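Local structure of SrtE1 (5CUW) at residues K107-P110 against G111-I114; C163-E166 against F167-K170. The protein is a class E sortase, a membrane-bound transpeptidase that cleaves a C-terminal sorting signal in surface proteins and anchors them to the cell wall. One frame throughout, in Å; residues are numbered along the deposited sequence.

Both contacts are tight reversals of the chain built around a type II beta turn, and both belong to the sortase domain, which probably lies outside the cell and in which the strands form the beta barrel of the family. Contact 1 leads into the start of strand 113-117, away from the catalytic residues. Contact 2 joins strand 156-164 to strand 171-184 and carries C163, the probable nucleophile, whose side chain lies about 4 Å from that of R172 and about 6 Å from that of H94. The centres of the two contacts are about 22 Å apart and their nearest atoms about 8 Å, so they do not touch; what connects them is the sheet that both reach.

Contact 1: K107-P110 against G111-I114; sequences KLEP and GDPI
The backbone reverses between E109 and D112 in a type II beta turn, closed by D112 N donating to E109 O at 3.0 Å, and the chain then enters strand 113-117 of the sortase barrel. G111 takes the third position with positive phi (104°), where a side chain would run into the carbonyl oxygen of P110. D112 ties the turn a second time: its CG stands beside its own backbone N (chi1 -70°), which swings the carboxylate back over the incoming chain. There OD2 accepts from E109 N at 2.7 Å, a nearly straight bond (164°) that arrives from above the carboxylate plane, not within it. The same oxygen forms a salt bridge with K47, whose NZ also binds K107 O; this positive charge probably offsets the nearness of the E109 carboxylate. Beside these bonds the contact turns apolar. L108, buried against I45, L48 and M127, sets CD2 against the CB of D112 at 3.9 Å. Its other methyl extends to the strand, where L108 CD1 meets I114 CD1, methyl to methyl, at 4.2 Å.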
ATOM      1  N   LYS A 107       8.914   2.757  -9.878  1.00 25.38           N
ATOM      2  CA  LYS A 107       8.689   3.225 -11.246  1.00 32.44           C
ATOM      3  C   LYS A 107       7.381   4.010 -11.351  1.00 33.50           C
ATOM      4  O   LYS A 107       7.035   4.542 -12.408  1.00 32.93           O
ATOM      5  CB  LYS A 107       8.692   2.056 -12.224  1.00 31.49           C
ATOM      6  CG  LYS A 107      10.049   1.388 -12.363  1.00 43.48           C
ATOM      7  CD  LYS A 107      11.126   2.408 -12.712  1.00 58.21           C
ATOM      8  CE  LYS A 107      12.494   1.754 -12.899  1.00 65.84           C
ATOM      9  NZ  LYS A 107      13.600   2.762 -12.944  1.00 63.91           N
ATOM     10  N   LEU A 108       6.660   4.093 -10.243  1.00 25.26           N
ATOM     11  CA  LEU A 108       5.467   4.927 -10.180  1.00 22.67           C
ATOM     12  C   LEU A 108       5.823   6.413 -10.249  1.00 27.75           C
ATOM     13  O   LEU A 108       6.795   6.850  -9.644  1.00 39.32           O
ATOM     14  CB  LEU A 108       4.696   4.635  -8.903  1.00 25.20           C
ATOM     15  CG  LEU A 108       4.086   3.235  -8.918  1.00 28.80           C
ATOM     16  CD1 LEU A 108       3.318   2.948  -7.639  1.00 28.11           C
ATOM     17  CD2 LEU A 108       3.199   3.089 -10.145  1.00 23.60           C
ATOM     18  N   GLU A 109       5.011   7.169 -10.981  1.00 31.31           N
ATOM     19  CA  GLU A 109       5.175   8.607 -11.133  1.00 33.76           C
ATOM     20  C   GLU A 109       3.915   9.301 -10.642  1.00 32.46           C
ATOM     21  O   GLU A 109       2.851   8.691 -10.634  1.00 30.26           O
ATOM     22  CB  GLU A 109       5.444   8.957 -12.594  1.00 35.25           C
ATOM     23  CG  GLU A 109       6.762   8.416 -13.104  1.00 46.68           C
ATOM     24  CD  GLU A 109       6.968   8.683 -14.579  1.00 60.90           C
ATOM     25  OE1 GLU A 109       5.963   8.859 -15.303  1.00 60.66           O
ATOM     26  OE2 GLU A 109       8.138   8.713 -15.011  1.00 72.16           O
ATOM     27  N   PRO A 110       4.027  10.577 -10.238  1.00 32.00           N
ATOM     28  CA  PRO A 110       2.861  11.300  -9.719  1.00 34.77           C
ATOM     29  C   PRO A 110       1.651  11.211 -10.641  1.00 32.86           C
ATOM     30  O   PRO A 110       1.750  11.527 -11.817  1.00 31.39           O
ATOM     31  CB  PRO A 110       3.372  12.739  -9.619  1.00 36.96           C
ATOM     32  CG  PRO A 110       4.813  12.573  -9.301  1.00 34.48           C
ATOM     33  CD  PRO A 110       5.250  11.393 -10.153  1.00 34.75           C
ATOM     34  N   GLY A 111       0.519  10.771 -10.107  1.00 28.81           N
ATOM     35  CA  GLY A 111      -0.672  10.624 -10.917  1.00 28.85           C
ATOM     36  C   GLY A 111      -1.002   9.189 -11.291  1.00 25.08           C
ATOM     37  O   GLY A 111      -2.138   8.902 -11.677  1.00 32.33           O
ATOM     38  N   ASP A 112      -0.028   8.286 -11.178  1.00 27.00           N
ATOM     39  CA  ASP A 112      -0.269   6.873 -11.504  1.00 31.79           C
ATOM     40  C   ASP A 112      -1.235   6.245 -10.506  1.00 30.02           C
ATOM     41  O   ASP A 112      -1.027   6.304  -9.294  1.00 29.35           O
ATOM     42  CB  ASP A 112       1.033   6.071 -11.537  1.00 31.39           C
ATOM     43  CG  ASP A 112       1.920   6.437 -12.717  1.00 33.53           C
ATOM     44  OD1 ASP A 112       1.415   7.027 -13.694  1.00 33.17           O
ATOM     45  OD2 ASP A 112       3.127   6.127 -12.669  1.00 35.52           O
ATOM     46  N   PRO A 113      -2.308   5.640 -11.015  1.00 33.59           N
ATOM     47  CA  PRO A 113      -3.346   5.082 -10.132  1.00 25.53           C
ATOM     48  C   PRO A 113      -2.957   3.808  -9.391  1.00 27.95           C
ATOM     49  O   PRO A 113      -2.241   2.941  -9.910  1.00 28.10           O
ATOM     50  CB  PRO A 113      -4.498   4.797 -11.094  1.00 27.51           C
ATOM     51  CG  PRO A 113      -3.840   4.622 -12.430  1.00 32.20           C
ATOM     52  CD  PRO A 113      -2.686   5.583 -12.434  1.00 33.86           C
ATOM     53  N   ILE A 114      -3.459   3.715  -8.163  1.00 23.78           N
ATOM     54  CA  ILE A 114      -3.330   2.551  -7.303  1.00 25.40           C
ATOM     55  C   ILE A 114      -4.726   2.265  -6.790  1.00 30.52           C
ATOM     56  O   ILE A 114      -5.324   3.112  -6.131  1.00 26.99           O
ATOM     57  CB  ILE A 114      -2.366   2.810  -6.125  1.00 22.92           C
ATOM     58  CG1 ILE A 114      -0.959   3.109  -6.644  1.00 26.63           C
ATOM     59  CG2 ILE A 114      -2.358   1.644  -5.156  1.00 28.82           C
ATOM     60  CD1 ILE A 114      -0.229   4.170  -5.827  1.00 26.57           C
TER

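Contact 2: C163-E166 against F167-K170; sequences CTPE and FTSK
The strand carrying C163, the probable catalytic cysteine of this sortase, ends here: C163 and T164 finish strand 156-164, and the chain turns back on itself before strand 171-184 brings in R172. The reversal is a type II beta turn from P165 to T168, entered through a cis peptide bond before P165. P165 O is held twice by one residue, T168 N donating at 3.2 Å and T168 OG1 at 3.0 Å, both from the same face of the carbonyl plane. Neither bond is ideal: the N-H is clearly bent and the hydroxyl sits above the plane. With CG2 beside the backbone N and OG1 turned toward P165 (chi1 90°), the hydroxyl lies against the proline ring, T168 OG1 only 3.1 Å from P165 CD. OG1 also accepts from K170 N in an almost straight bond (175°), which makes an ST turn. A valine in place of T168 would probably leave K170 N without its acceptor and P165 O with a single donor from this loop, so that the chain after the turn could shift.

At the corner, F167 has positive phi, and its ring runs obliquely alongside E166, F167 CE2 lying 4.0 Å from E166 OE2 with the carboxylate and ring planes 27° apart. That carboxylate is anchored by R103 and N96, and N96 also takes the F167 N-H. At the strand end of the loop, C163 CB packs on T168 O at 3.3 Å, while C163 SG lies 4.0 Å from S169 CB; S169 O in turn binds the guanidinium of R172. The turn thus places the backbone of S169 beside both the thiol and the arginine, in the cysteine-arginine arrangement that, with H94, characterises the sortase active site.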
ATOM      1  N   CYS A 163      11.255  -3.659   0.714  1.00 23.69           N
ATOM      2  CA  CYS A 163      12.684  -3.625   1.016  1.00 28.97           C
ATOM      3  C   CYS A 163      13.514  -3.036  -0.123  1.00 27.98           C
ATOM      4  O   CYS A 163      13.123  -3.080  -1.287  1.00 27.75           O
ATOM      5  CB  CYS A 163      13.190  -5.025   1.343  1.00 36.07           C
ATOM      6  SG  CYS A 163      12.451  -5.745   2.825  1.00 46.30           S
ATOM      7  N   THR A 164      14.671  -2.488   0.226  1.00 27.03           N
ATOM      8  CA  THR A 164      15.614  -1.972  -0.764  1.00 29.01           C
ATOM      9  C   THR A 164      17.009  -1.968  -0.146  1.00 29.69           C
ATOM     10  O   THR A 164      17.145  -1.760   1.066  1.00 37.55           O
ATOM     11  CB  THR A 164      15.215  -0.551  -1.236  1.00 27.07           C
ATOM     12  OG1 THR A 164      15.818  -0.265  -2.503  1.00 32.88           O
ATOM     13  CG2 THR A 164      15.618   0.518  -0.211  1.00 23.48           C
ATOM     14  N   PRO A 165      18.054  -2.223  -0.959  1.00 33.81           N
ATOM     15  CA  PRO A 165      18.010  -2.545  -2.392  1.00 35.19           C
ATOM     16  C   PRO A 165      17.467  -3.940  -2.644  1.00 34.50           C
ATOM     17  O   PRO A 165      17.139  -4.652  -1.693  1.00 44.92           O
ATOM     18  CB  PRO A 165      19.483  -2.461  -2.814  1.00 35.71           C
ATOM     19  CG  PRO A 165      20.225  -2.854  -1.585  1.00 36.75           C
ATOM     20  CD  PRO A 165      19.432  -2.263  -0.439  1.00 36.06           C
ATOM     21  N   GLU A 166      17.394  -4.343  -3.907  1.00 36.32           N
ATOM     22  CA  GLU A 166      16.800  -5.632  -4.242  1.00 40.55           C
ATOM     23  C   GLU A 166      17.603  -6.781  -3.653  1.00 42.30           C
ATOM     24  O   GLU A 166      18.818  -6.688  -3.500  1.00 48.59           O
ATOM     25  CB  GLU A 166      16.674  -5.794  -5.752  1.00 40.77           C
ATOM     26  CG  GLU A 166      15.622  -4.896  -6.383  1.00 37.71           C
ATOM     27  CD  GLU A 166      15.181  -5.388  -7.756  1.00 50.82           C
ATOM     28  OE1 GLU A 166      15.082  -4.556  -8.685  1.00 49.47           O
ATOM     29  OE2 GLU A 166      14.927  -6.604  -7.905  1.00 52.35           O
ATOM     30  N   PHE A 167      16.898  -7.849  -3.294  1.00 43.00           N
ATOM     31  CA  PHE A 167      17.497  -9.055  -2.727  1.00 52.65           C
ATOM     32  C   PHE A 167      18.133  -8.821  -1.359  1.00 54.46           C
ATOM     33  O   PHE A 167      18.844  -9.686  -0.850  1.00 57.15           O
ATOM     34  CB  PHE A 167      18.529  -9.636  -3.692  1.00 55.70           C
ATOM     35  CG  PHE A 167      17.999  -9.857  -5.079  1.00 56.84           C
ATOM     36  CD1 PHE A 167      17.125 -10.898  -5.344  1.00 56.00           C
ATOM     37  CD2 PHE A 167      18.373  -9.020  -6.116  1.00 60.22           C
ATOM     38  CE1 PHE A 167      16.630 -11.101  -6.617  1.00 54.23           C
ATOM     39  CE2 PHE A 167      17.884  -9.218  -7.392  1.00 63.81           C
ATOM     40  CZ  PHE A 167      17.010 -10.260  -7.641  1.00 61.24           C
ATOM     41  N   THR A 168      17.875  -7.656  -0.766  1.00 45.18           N
ATOM     42  CA  THR A 168      18.293  -7.386   0.610  1.00 49.55           C
ATOM     43  C   THR A 168      17.110  -6.894   1.446  1.00 47.79           C
ATOM     44  O   THR A 168      16.018  -6.673   0.919  1.00 43.75           O
ATOM     45  CB  THR A 168      19.406  -6.325   0.695  1.00 45.17           C
ATOM     46  OG1 THR A 168      18.814  -5.024   0.823  1.00 48.85           O
ATOM     47  CG2 THR A 168      20.309  -6.371  -0.532  1.00 40.20           C
ATOM     48  N   SER A 169      17.337  -6.725   2.746  1.00 45.22           N
ATOM     49  CA  SER A 169      16.331  -6.145   3.632  1.00 47.07           C
ATOM     50  C   SER A 169      16.964  -5.027   4.451  1.00 39.76           C
ATOM     51  O   SER A 169      16.514  -4.714   5.552  1.00 39.03           O
ATOM     52  CB  SER A 169      15.722  -7.212   4.552  1.00 52.43           C
ATOM     53  OG  SER A 169      16.718  -7.860   5.326  1.00 55.67           O
ATOM     54  N   LYS A 170      18.003  -4.428   3.877  1.00 40.44           N
ATOM     55  CA  LYS A 170      18.835  -3.445   4.560  1.00 42.60           C
ATOM     56  C   LYS A 170      18.058  -2.174   4.866  1.00 36.65           C
ATOM     57  O   LYS A 170      18.034  -1.701   6.003  1.00 39.25           O
ATOM     58  CB  LYS A 170      20.068  -3.137   3.709  1.00 50.89           C
ATOM     59  CG  LYS A 170      21.148  -2.351   4.416  1.00 66.98           C
ATOM     60  CD  LYS A 170      22.531  -2.800   3.959  1.00 86.94           C
ATOM     61  CE  LYS A 170      22.746  -2.570   2.468  1.00100.36           C
ATOM     62  NZ  LYS A 170      22.959  -1.131   2.144  1.00106.90           N
TER